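Local atomic coordinates of putative baseplate protein (Unidentified phage, PDB entry 2FSD), a protein that probably recognises receptors on the surface of Lactococcus lactis cells, as the head domain of a phage receptor-binding protein. Residues N65-P70 / I133-S138. Sequence-based numbering, arbitrary orientation.
Sequences NSIPVP and ISFALS
Ile67 and Ile133 form an antiparallel hydrogen-bonded pair between strands 59-68 and 132-140 of the head-domain beta barrel, with Ile67 N to Ile133 O at 2.9 Å and Ile133 N to Ile67 O at 2.7 Å. The first bond is nearly straight at its hydrogen (178°); the second is more bent. Two residues, Ser66 and Ile67, stand opposite the single Ile133, and with the positive phi of Ser66 (50°) this fits a G1 beta bulge where the chain turns a corner. Ser66 N lies close to Ile133 O, but the angle is too poor for a bond; its hydrogen is directed instead to Ser134 OG, 3.0 Å from Ser66 N. A side-chain hydroxyl thus takes up the extra amide of the bulge. Ser134 OG, turned beside its own backbone N (chi1 -66°), lies almost straight in line with the N-H of Ser66 and 3.7 Å from Asn65 CA.

On the buried face, Ile67 CB rests 3.9 Å from Ile133 CG1, while Ile67 CD1 reaches Phe135 CE2 obliquely. Val80 of strand 77-82 packs against Ile67 and Val69, and Phe100 of strand 94-102 against Ile133, so the pair joins the barrel's apolar interior. The side chains of Val69 and Ile133 cross at about a right angle, the two valine methyls meeting different branches: Val69 CG1 lies 3.9 Å from Ile133 CD1, and Val69 CG2 lies 3.7 Å from Ile133 CG2.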
ATOM      1  N   ASN A  65      -8.396   7.663   6.402  1.00 17.87           N
ATOM      2  CA  ASN A  65      -8.258   7.497   7.828  1.00 18.49           C
ATOM      3  C   ASN A  65      -9.598   7.085   8.472  1.00 18.84           C
ATOM      4  O   ASN A  65     -10.566   7.848   8.478  1.00 18.19           O
ATOM      5  CB  ASN A  65      -7.683   8.781   8.451  1.00 18.86           C
ATOM      6  CG  ASN A  65      -7.252   8.583   9.870  1.00 19.70           C
ATOM      7  OD1 ASN A  65      -8.081   8.435  10.760  1.00 24.78           O
ATOM      8  ND2 ASN A  65      -5.949   8.554  10.097  1.00 23.55           N
ATOM      9  N   SER A  66      -9.621   5.851   8.976  1.00 19.46           N
ATOM     10  CA  SER A  66     -10.761   5.261   9.656  1.00 20.02           C
ATOM     11  C   SER A  66     -12.033   5.427   8.844  1.00 20.49           C
ATOM     12  O   SER A  66     -13.024   5.966   9.316  1.00 20.92           O
ATOM     13  CB  SER A  66     -10.927   5.849  11.062  1.00 20.39           C
ATOM     14  OG  SER A  66      -9.848   5.485  11.908  1.00 19.82           O
ATOM     15  N   ILE A  67     -11.998   4.948   7.608  1.00 21.11           N
ATOM     16  CA  ILE A  67     -13.167   5.017   6.746  1.00 21.06           C
ATOM     17  C   ILE A  67     -13.992   3.745   6.926  1.00 21.03           C
ATOM     18  O   ILE A  67     -13.505   2.659   6.639  1.00 20.99           O
ATOM     19  CB  ILE A  67     -12.783   5.180   5.288  1.00 20.94           C
ATOM     20  CG1 ILE A  67     -11.969   6.470   5.114  1.00 21.88           C
ATOM     21  CG2 ILE A  67     -14.046   5.230   4.420  1.00 21.71           C
ATOM     22  CD1 ILE A  67     -11.117   6.493   3.858  1.00 21.62           C
ATOM     23  N   PRO A  68     -15.247   3.877   7.400  1.00 20.92           N
ATOM     24  CA  PRO A  68     -16.093   2.698   7.529  1.00 20.79           C
ATOM     25  C   PRO A  68     -16.509   2.153   6.162  1.00 20.54           C
ATOM     26  O   PRO A  68     -17.126   2.873   5.385  1.00 19.72           O
ATOM     27  CB  PRO A  68     -17.316   3.225   8.304  1.00 21.44           C
ATOM     28  CG  PRO A  68     -16.950   4.617   8.777  1.00 20.99           C
ATOM     29  CD  PRO A  68     -15.959   5.104   7.801  1.00 21.07           C
ATOM     30  N   VAL A  69     -16.168   0.894   5.878  1.00 20.60           N
ATOM     31  CA  VAL A  69     -16.558   0.244   4.613  1.00 20.49           C
ATOM     32  C   VAL A  69     -17.537  -0.947   4.782  1.00 20.52           C
ATOM     33  O   VAL A  69     -17.661  -1.515   5.871  1.00 20.27           O
ATOM     34  CB  VAL A  69     -15.304  -0.196   3.792  1.00 20.69           C
ATOM     35  CG1 VAL A  69     -14.554   1.053   3.261  1.00 20.09           C
ATOM     36  CG2 VAL A  69     -14.350  -1.103   4.630  1.00 20.26           C
ATOM     37  N   PRO A  70     -18.273  -1.299   3.705  1.00 21.04           N
ATOM     38  CA  PRO A  70     -19.094  -2.525   3.695  1.00 21.07           C
ATOM     39  C   PRO A  70     -18.296  -3.828   3.900  1.00 21.60           C
ATOM     40  O   PRO A  70     -17.088  -3.903   3.566  1.00 21.42           O
ATOM     41  CB  PRO A  70     -19.717  -2.529   2.301  1.00 21.12           C
ATOM     42  CG  PRO A  70     -19.592  -1.122   1.789  1.00 21.07           C
ATOM     43  CD  PRO A  70     -18.415  -0.517   2.458  1.00 20.84           C
ATOM     44  N   ILE A 133     -11.198   1.485   7.271  1.00 20.04           N
ATOM     45  CA  ILE A 133      -9.893   1.395   6.585  1.00 19.88           C
ATOM     46  C   ILE A 133      -9.045   2.683   6.670  1.00 19.09           C
ATOM     47  O   ILE A 133      -9.564   3.798   6.643  1.00 18.42           O
ATOM     48  CB  ILE A 133     -10.038   0.943   5.088  1.00 20.12           C
ATOM     49  CG1 ILE A 133     -10.835   1.964   4.268  1.00 20.12           C
ATOM     50  CG2 ILE A 133     -10.698  -0.430   5.023  1.00 20.50           C
ATOM     51  CD1 ILE A 133     -10.751   1.749   2.776  1.00 20.10           C
ATOM     52  N   SER A 134      -7.739   2.479   6.791  1.00 18.74           N
ATOM     53  CA  SER A 134      -6.745   3.527   6.736  1.00 18.64           C
ATOM     54  C   SER A 134      -5.672   3.135   5.720  1.00 18.36           C
ATOM     55  O   SER A 134      -5.288   1.960   5.606  1.00 17.76           O
ATOM     56  CB  SER A 134      -6.099   3.755   8.113  1.00 18.72           C
ATOM     57  OG  SER A 134      -7.024   4.273   9.066  1.00 18.50           O
ATOM     58  N   PHE A 135      -5.201   4.133   4.970  1.00 18.28           N
ATOM     59  CA  PHE A 135      -4.161   3.926   3.970  1.00 18.18           C
ATOM     60  C   PHE A 135      -3.569   5.254   3.536  1.00 18.10           C
ATOM     61  O   PHE A 135      -4.134   6.316   3.799  1.00 17.54           O
ATOM     62  CB  PHE A 135      -4.713   3.187   2.745  1.00 17.93           C
ATOM     63  CG  PHE A 135      -5.695   3.999   1.938  1.00 17.98           C
ATOM     64  CD1 PHE A 135      -5.260   4.769   0.858  1.00 18.80           C
ATOM     65  CD2 PHE A 135      -7.044   4.002   2.259  1.00 17.17           C
ATOM     66  CE1 PHE A 135      -6.158   5.530   0.117  1.00 19.14           C
ATOM     67  CE2 PHE A 135      -7.946   4.755   1.529  1.00 17.41           C
ATOM     68  CZ  PHE A 135      -7.509   5.522   0.459  1.00 18.22           C
ATOM     69  N   ALA A 136      -2.432   5.174   2.849  1.00 18.03           N
ATOM     70  CA  ALA A 136      -1.861   6.320   2.159  1.00 18.39           C
ATOM     71  C   ALA A 136      -1.118   5.852   0.904  1.00 18.46           C
ATOM     72  O   ALA A 136      -0.394   4.843   0.909  1.00 18.97           O
ATOM     73  CB  ALA A 136      -0.944   7.114   3.083  1.00 18.31           C
ATOM     74  N   LEU A 137      -1.315   6.572  -0.183  1.00 18.31           N
ATOM     75  CA  LEU A 137      -0.635   6.227  -1.416  1.00 18.76           C
ATOM     76  C   LEU A 137      -0.346   7.460  -2.256  1.00 18.53           C
ATOM     77  O   LEU A 137      -0.891   8.534  -2.011  1.00 18.01           O
ATOM     78  CB  LEU A 137      -1.430   5.181  -2.207  1.00 18.50           C
ATOM     79  CG  LEU A 137      -2.868   5.484  -2.623  1.00 18.63           C
ATOM     80  CD1 LEU A 137      -2.955   6.474  -3.802  1.00 18.32           C
ATOM     81  CD2 LEU A 137      -3.551   4.176  -2.977  1.00 19.03           C
ATOM     82  N   SER A 138       0.550   7.282  -3.220  1.00 19.05           N
ATOM     83  CA  SER A 138       0.896   8.336  -4.159  1.00 19.65           C
ATOM     84  C   SER A 138       1.651   7.778  -5.373  1.00 19.93           C
ATOM     85  O   SER A 138       2.370   6.789  -5.273  1.00 18.99           O
ATOM     86  CB  SER A 138       1.721   9.428  -3.475  1.00 19.48           C
ATOM     87  OG  SER A 138       3.001   8.966  -3.116  1.00 18.87           O
TER